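Local coordinates for single-stranded DNA-binding protein (PDB 2CWA) that binds single-stranded DNA and probably recruits partner proteins to it during DNA replication, recombination and repair, at residues A[73-78]-A[122-127]; A[159-162]-A[168-171]; A[51-56]-A[115-120]. All coordinates share one frame; numbering follows the deposited sequence.

Contacts 1 and 3 lie side by side, their centres about 10 Å apart, whereas contact 2 sits on the other side of the chain's centre, about 30 Å from contact 1 and 31 Å from contact 3, centre to centre. Along the chain contacts 1 and 3 interleave: strands 49-59 and 75-85 of the first single-strand binding repeat each meet part of the hairpin formed by strands 114-116 and 122-125. Arg123 and Ala115 of that hairpin join the contacts by a probable backbone hydrogen bond. Contact 2 follows as a hairpin within the second repeat. Together they describe how the connection between two OB folds is laid against the first, and how a hairpin of the second is built.

Contact 1 (A[73-78]-A[122-127]); sequences GQLVFV and PRLRAA
Leu75, which packs on Leu124 across the contact, accepts at its carbonyl O a hydrogen bond from Gln74 NE2 (3.1 Å). The bond is fairly straight at the hydrogen (165°), and the oxygen lies in the amide plane of Gln74; it folds the glutamine amide back onto the backbone of the next residue. What joins the two segments is apolar. The Leu75 and Leu124 side chains cross at about a right angle, with Leu124 CD1 reaching Leu75 CD1 at 3.7 Å and Leu75 CD2 at 3.8 Å, so that one methyl rests against both branches of its partner. Leu124 reaches there with CG anti to its backbone N (chi1 178°). At the start of both segments CG of the Pro122 ring rests on the backbone of Gly73, 3.6 Å from Gly73 CA. Gly73 has a positive phi of 94°, a backbone angle at which a side chain would collide with the carbonyl oxygen of the residue before, which favours glycine. Strand 75-85 runs between strands 5-22 and 96-107, while strand 122-125 pairs with 28-39 and 114-116; the two leucines meet beside strand 5-22, where Leu75 touches Ala13 and Leu124 touches Ile11.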
# COMPACT_ATOMS: atom_id res chain seq x y z
N GLY A 73 8.89 13.60 10.47
CA GLY A 73 8.09 13.57 11.68
C GLY A 73 6.65 14.02 11.53
O GLY A 73 5.77 13.57 12.27
N GLN A 74 6.40 14.90 10.56
CA GLN A 74 5.05 15.41 10.32
C GLN A 74 4.04 14.28 10.09
O GLN A 74 4.30 13.36 9.34
CB GLN A 74 5.06 16.32 9.09
CG GLN A 74 3.68 16.83 8.67
CD GLN A 74 3.13 17.90 9.59
OE1 GLN A 74 3.71 18.98 9.72
NE2 GLN A 74 2.00 17.60 10.24
N LEU A 75 2.89 14.36 10.74
CA LEU A 75 1.87 13.34 10.53
C LEU A 75 1.03 13.82 9.36
O LEU A 75 0.67 14.99 9.31
CB LEU A 75 1.00 13.17 11.78
CG LEU A 75 1.74 12.78 13.06
CD1 LEU A 75 0.72 12.36 14.12
CD2 LEU A 75 2.70 11.64 12.77
N VAL A 76 0.72 12.92 8.44
CA VAL A 76 -0.09 13.29 7.28
C VAL A 76 -1.12 12.23 6.94
O VAL A 76 -0.95 11.05 7.26
CB VAL A 76 0.78 13.50 6.01
CG1 VAL A 76 1.80 14.59 6.24
CG2 VAL A 76 1.48 12.20 5.64
N PHE A 77 -2.19 12.67 6.28
CA PHE A 77 -3.24 11.79 5.82
C PHE A 77 -3.19 11.83 4.30
O PHE A 77 -3.30 12.90 3.70
CB PHE A 77 -4.62 12.27 6.29
CG PHE A 77 -5.76 11.68 5.50
CD1 PHE A 77 -5.90 10.31 5.36
CD2 PHE A 77 -6.70 12.52 4.87
CE1 PHE A 77 -6.95 9.76 4.60
CE2 PHE A 77 -7.75 11.99 4.12
CZ PHE A 77 -7.87 10.61 3.98
N VAL A 78 -3.04 10.67 3.68
CA VAL A 78 -2.98 10.58 2.24
C VAL A 78 -4.13 9.77 1.69
O VAL A 78 -4.45 8.69 2.21
CB VAL A 78 -1.66 9.94 1.77
CG1 VAL A 78 -1.77 9.45 0.34
CG2 VAL A 78 -0.53 10.95 1.88
N PRO A 122 11.08 8.45 12.37
CA PRO A 122 9.82 8.29 13.10
C PRO A 122 8.78 7.43 12.38
O PRO A 122 8.69 7.43 11.15
CB PRO A 122 9.35 9.72 13.30
CG PRO A 122 9.81 10.39 12.05
CD PRO A 122 11.23 9.84 11.88
N ARG A 123 8.00 6.70 13.18
CA ARG A 123 6.91 5.86 12.68
C ARG A 123 5.72 6.15 13.59
O ARG A 123 5.86 6.15 14.82
CB ARG A 123 7.25 4.37 12.78
CG ARG A 123 8.37 3.91 11.88
CD ARG A 123 8.39 2.39 11.78
NE ARG A 123 8.36 1.75 13.09
CZ ARG A 123 8.76 0.50 13.32
NH1 ARG A 123 9.21 -0.24 12.33
NH2 ARG A 123 8.70 0.00 14.55
N LEU A 124 4.56 6.40 13.00
CA LEU A 124 3.36 6.69 13.79
C LEU A 124 2.76 5.41 14.38
O LEU A 124 2.51 4.44 13.66
CB LEU A 124 2.29 7.39 12.93
CG LEU A 124 0.96 7.72 13.61
CD1 LEU A 124 1.17 8.74 14.73
CD2 LEU A 124 -0.02 8.28 12.57
N ARG A 125 2.54 5.42 15.69
CA ARG A 125 1.93 4.26 16.35
C ARG A 125 0.43 4.36 16.12
O ARG A 125 -0.11 5.46 16.05
CB ARG A 125 2.24 4.29 17.85
CG ARG A 125 3.73 4.38 18.16
CD ARG A 125 4.01 4.23 19.65
NE ARG A 125 3.74 2.88 20.12
CZ ARG A 125 3.92 2.48 21.37
NH1 ARG A 125 4.38 3.33 22.29
NH2 ARG A 125 3.65 1.23 21.72
N ALA A 126 -0.24 3.22 15.99
CA ALA A 126 -1.69 3.19 15.74
C ALA A 126 -2.02 3.96 14.46
O ALA A 126 -3.00 4.71 14.40
CB ALA A 126 -2.45 3.80 16.94
N ALA A 127 -1.20 3.77 13.43
CA ALA A 127 -1.37 4.44 12.15
C ALA A 127 -2.55 3.88 11.35
O ALA A 127 -3.20 2.92 11.75
CB ALA A 127 -0.08 4.31 11.32

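Contact 2 (A[159-162]-A[168-171]); sequences VNER and ERTH
Four backbone hydrogen bonds tie Val159 and Glu161 to His171 and Arg169. Val159 and His171 form an antiparallel hydrogen-bonded pair with two short, nearly straight links, Val159 N to His171 O and His171 N to Val159 O, both 2.8 Å. The Glu161-Arg169 pair is slacker, its Arg169 N to Glu161 O bond stretching to 3.3 Å. Between them Asn160 faces Thr170 as a non-hydrogen-bonded pair, and CA-H...O contacts, such as Thr170 CA to Val159 O, supplement the ladder.

Side-chain hydrogen bonding differs on the two faces. On the one bearing Asn160 and Thr170, these side chains lie side by side and Thr170 OG1 donates to Asn160 OD1 (2.8 Å), nearly in line with the amide C=O. On the other, a single oxygen, Glu161 OE2, takes two donors from opposite faces of its carboxylate plane. His171 NE2 meets Glu161 OE2 from the anti side at 2.5 Å, with the oxygen in the ring plane. With NE2 donating to Glu161 OE2 and ND1 probably accepting from Tyr84 N, the ring is probably neutral, its proton on NE2.

Charge pairing supplies the second grip: Arg169 NE forms a salt bridge with Glu161 OE2 at 2.5 Å, meeting it from above the carboxylate plane, and NH2 adds a weak bond. Both 2.5 Å lengths are unusually short and their exact values doubtful. The Arg169 chain runs extended from CG to NE, and His171 CE1 lies over one face of the guanidinium, toward its rim. Its NH2 also pairs with Glu83 of strand 75-85, so this face of the second repeat docks on the first. Arg162 and Glu168, flanking the unmodelled loop, are opposite charges merely near each other. These strands make the antiparallel hairpin of strands two and three of the second OB fold.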
# COMPACT_ATOMS: atom_id res chain seq x y z
N VAL A 159 -7.48 -5.11 -11.49
CA VAL A 159 -8.42 -4.03 -11.24
C VAL A 159 -8.48 -3.09 -12.43
O VAL A 159 -7.48 -2.48 -12.80
CB VAL A 159 -8.02 -3.19 -10.01
CG1 VAL A 159 -8.99 -2.02 -9.85
CG2 VAL A 159 -8.01 -4.06 -8.75
N ASN A 160 -9.67 -2.95 -13.02
CA ASN A 160 -9.83 -2.06 -14.17
C ASN A 160 -10.23 -0.67 -13.71
O ASN A 160 -10.89 -0.51 -12.68
CB ASN A 160 -10.90 -2.61 -15.11
CG ASN A 160 -10.54 -3.98 -15.67
OD1 ASN A 160 -9.47 -4.16 -16.25
ND2 ASN A 160 -11.44 -4.94 -15.50
N GLU A 161 -9.81 0.35 -14.46
CA GLU A 161 -10.17 1.72 -14.13
C GLU A 161 -10.47 2.49 -15.41
O GLU A 161 -9.72 2.39 -16.39
CB GLU A 161 -9.04 2.43 -13.37
CG GLU A 161 -7.87 2.87 -14.21
CD GLU A 161 -7.16 4.07 -13.63
OE1 GLU A 161 -7.81 5.12 -13.46
OE2 GLU A 161 -5.95 3.98 -13.32
N ARG A 162 -11.56 3.24 -15.40
CA ARG A 162 -11.98 4.03 -16.55
C ARG A 162 -11.18 5.32 -16.63
O ARG A 162 -11.12 6.08 -15.66
CB ARG A 162 -13.47 4.34 -16.45
CG ARG A 162 -14.37 3.12 -16.40
CD ARG A 162 -15.82 3.51 -16.13
NE ARG A 162 -16.73 2.36 -16.18
CZ ARG A 162 -17.02 1.69 -17.28
NH1 ARG A 162 -16.48 2.04 -18.44
NH2 ARG A 162 -17.85 0.66 -17.23
N GLU A 168 -8.72 3.32 -20.73
CA GLU A 168 -8.97 2.29 -19.72
C GLU A 168 -7.75 1.40 -19.54
O GLU A 168 -7.23 0.84 -20.50
CB GLU A 168 -10.18 1.44 -20.11
CG GLU A 168 -10.45 0.29 -19.15
CD GLU A 168 -11.73 -0.45 -19.47
OE1 GLU A 168 -12.81 0.18 -19.45
OE2 GLU A 168 -11.66 -1.67 -19.75
N ARG A 169 -7.30 1.26 -18.30
CA ARG A 169 -6.13 0.43 -18.00
C ARG A 169 -6.40 -0.54 -16.86
O ARG A 169 -7.36 -0.39 -16.11
CB ARG A 169 -4.93 1.32 -17.66
CG ARG A 169 -5.17 2.26 -16.51
CD ARG A 169 -3.93 3.10 -16.22
NE ARG A 169 -4.15 4.01 -15.10
CZ ARG A 169 -3.23 4.83 -14.61
NH1 ARG A 169 -2.01 4.86 -15.13
NH2 ARG A 169 -3.53 5.62 -13.59
N THR A 170 -5.53 -1.55 -16.74
CA THR A 170 -5.67 -2.56 -15.71
C THR A 170 -4.49 -2.53 -14.74
O THR A 170 -3.33 -2.47 -15.16
CB THR A 170 -5.76 -3.96 -16.33
OG1 THR A 170 -6.84 -3.99 -17.28
CG2 THR A 170 -6.01 -5.03 -15.26
N HIS A 171 -4.79 -2.57 -13.45
CA HIS A 171 -3.77 -2.57 -12.42
C HIS A 171 -3.75 -3.96 -11.80
O HIS A 171 -4.78 -4.45 -11.33
CB HIS A 171 -4.09 -1.53 -11.35
CG HIS A 171 -4.20 -0.14 -11.89
ND1 HIS A 171 -3.12 0.55 -12.41
CD2 HIS A 171 -5.26 0.70 -12.00
CE1 HIS A 171 -3.51 1.74 -12.82
NE2 HIS A 171 -4.81 1.85 -12.59

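Contact 3 (A[51-56]-A[115-120]); sequences SWYHRV and AEDSRG
Two first torsions bring Tyr53 and Asp117 together: the tyrosine ring leaves its strand with CG anti to the carbonyl carbon (chi1 -70°), and the aspartate carboxylate is turned in between its backbone N and carbonyl carbon (chi1 59°). Tyr53 OH then donates to Asp117 OD2 at a modelled 2.4 Å, so short that the exact length is doubtful. Ring and carboxylate planes stand 33° apart, and the oxygen approaches the ring obliquely.

Arg119, its chain bent at chi3, comes from the opposite direction and sets NH2 over one ring face toward the rim, 3.9 Å from Tyr53 CZ. The cation-pi attraction is at most weak, with Arg119 CZ 5.5 Å from the Tyr53 ring centroid. Arg119 NH2 also stays near Asp117 OD2 (3.4 Å), a pairing of charges in which no N-H points at the oxygen.

Strand 49-59, the third strand of the first OB fold, meets the tip of the hairpin built by strands 114-116 and 122-125. Asp117 to Gly120 is a type I beta turn, closed by Gly120 N to Asp117 O (2.9 Å). Asp117 OD1 accepts from Gln121 N and, weakly, from Arg119 N. A leucine in place of Tyr53 would probably leave Asp117 OD2 without the hydroxyl that donates to it and take away the ring face that Arg119 NH2 loosely overlies. Arg123 CD of the same hairpin packs on Tyr53 OH.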
# COMPACT_ATOMS: atom_id res chain seq x y z
N SER A 51 4.63 -3.07 11.08
CA SER A 51 5.18 -1.75 10.81
C SER A 51 5.34 -1.63 9.30
O SER A 51 5.44 -2.64 8.60
CB SER A 51 6.53 -1.59 11.50
OG SER A 51 7.47 -2.54 11.02
N TRP A 52 5.37 -0.40 8.81
CA TRP A 52 5.51 -0.18 7.38
C TRP A 52 6.09 1.17 7.01
O TRP A 52 5.97 2.15 7.75
CB TRP A 52 4.16 -0.36 6.67
CG TRP A 52 3.02 0.38 7.32
CD1 TRP A 52 2.10 -0.13 8.19
CD2 TRP A 52 2.69 1.77 7.15
NE1 TRP A 52 1.21 0.85 8.57
CE2 TRP A 52 1.54 2.02 7.95
CE3 TRP A 52 3.24 2.82 6.40
CZ2 TRP A 52 0.94 3.28 8.01
CZ3 TRP A 52 2.64 4.07 6.47
CH2 TRP A 52 1.50 4.29 7.27
N TYR A 53 6.74 1.20 5.85
CA TYR A 53 7.34 2.39 5.27
C TYR A 53 6.82 2.37 3.84
O TYR A 53 7.18 1.48 3.07
CB TYR A 53 8.86 2.28 5.26
CG TYR A 53 9.48 2.34 6.63
CD1 TYR A 53 9.86 3.56 7.19
CD2 TYR A 53 9.66 1.19 7.39
CE1 TYR A 53 10.41 3.63 8.46
CE2 TYR A 53 10.21 1.24 8.67
CZ TYR A 53 10.58 2.47 9.20
OH TYR A 53 11.12 2.53 10.46
N HIS A 54 5.96 3.31 3.50
CA HIS A 54 5.40 3.33 2.15
C HIS A 54 5.77 4.59 1.39
O HIS A 54 5.60 5.70 1.89
CB HIS A 54 3.88 3.19 2.21
CG HIS A 54 3.41 1.79 2.49
ND1 HIS A 54 3.75 0.72 1.69
CD2 HIS A 54 2.62 1.29 3.47
CE1 HIS A 54 3.19 -0.37 2.16
NE2 HIS A 54 2.50 -0.06 3.25
N ARG A 55 6.29 4.40 0.19
CA ARG A 55 6.66 5.54 -0.64
C ARG A 55 5.40 5.97 -1.39
O ARG A 55 4.72 5.15 -2.01
CB ARG A 55 7.75 5.15 -1.64
CG ARG A 55 9.09 4.85 -0.98
CD ARG A 55 10.22 4.77 -2.00
NE ARG A 55 10.18 3.56 -2.81
CZ ARG A 55 10.48 2.34 -2.36
NH1 ARG A 55 10.84 2.17 -1.09
NH2 ARG A 55 10.42 1.30 -3.17
N VAL A 56 5.08 7.25 -1.30
CA VAL A 56 3.89 7.78 -1.97
C VAL A 56 4.31 8.92 -2.88
O VAL A 56 5.21 9.68 -2.54
CB VAL A 56 2.88 8.31 -0.94
CG1 VAL A 56 1.66 8.83 -1.65
CG2 VAL A 56 2.48 7.20 0.03
N ALA A 115 7.17 6.19 17.15
CA ALA A 115 8.19 5.24 17.55
C ALA A 115 9.39 5.66 16.69
O ALA A 115 9.22 6.38 15.70
CB ALA A 115 7.76 3.83 17.21
N GLU A 116 10.59 5.23 17.05
CA GLU A 116 11.77 5.59 16.27
C GLU A 116 12.54 4.34 15.86
O GLU A 116 12.88 3.52 16.71
CB GLU A 116 12.68 6.51 17.09
CG GLU A 116 13.90 7.01 16.35
CD GLU A 116 14.78 7.91 17.20
OE1 GLU A 116 14.25 8.90 17.75
OE2 GLU A 116 16.00 7.64 17.31
N ASP A 117 12.80 4.19 14.57
CA ASP A 117 13.53 3.02 14.09
C ASP A 117 15.03 3.16 14.31
O ASP A 117 15.52 4.20 14.74
CB ASP A 117 13.24 2.75 12.60
CG ASP A 117 13.62 3.91 11.70
OD1 ASP A 117 14.57 4.65 12.04
OD2 ASP A 117 12.98 4.08 10.65
N SER A 118 15.76 2.09 13.99
CA SER A 118 17.21 2.05 14.15
C SER A 118 17.94 3.16 13.42
O SER A 118 19.09 3.48 13.75
CB SER A 118 17.74 0.70 13.66
OG SER A 118 17.49 0.53 12.28
N ARG A 119 17.29 3.76 12.42
CA ARG A 119 17.90 4.84 11.65
C ARG A 119 17.49 6.22 12.13
O ARG A 119 17.79 7.23 11.48
CB ARG A 119 17.54 4.69 10.16
CG ARG A 119 18.06 3.41 9.52
CD ARG A 119 17.77 3.37 8.03
NE ARG A 119 16.34 3.38 7.74
CZ ARG A 119 15.49 2.44 8.14
NH1 ARG A 119 15.93 1.40 8.84
NH2 ARG A 119 14.20 2.53 7.83
N GLY A 120 16.80 6.28 13.26
CA GLY A 120 16.36 7.56 13.79
C GLY A 120 15.14 8.13 13.08
O GLY A 120 14.82 9.30 13.25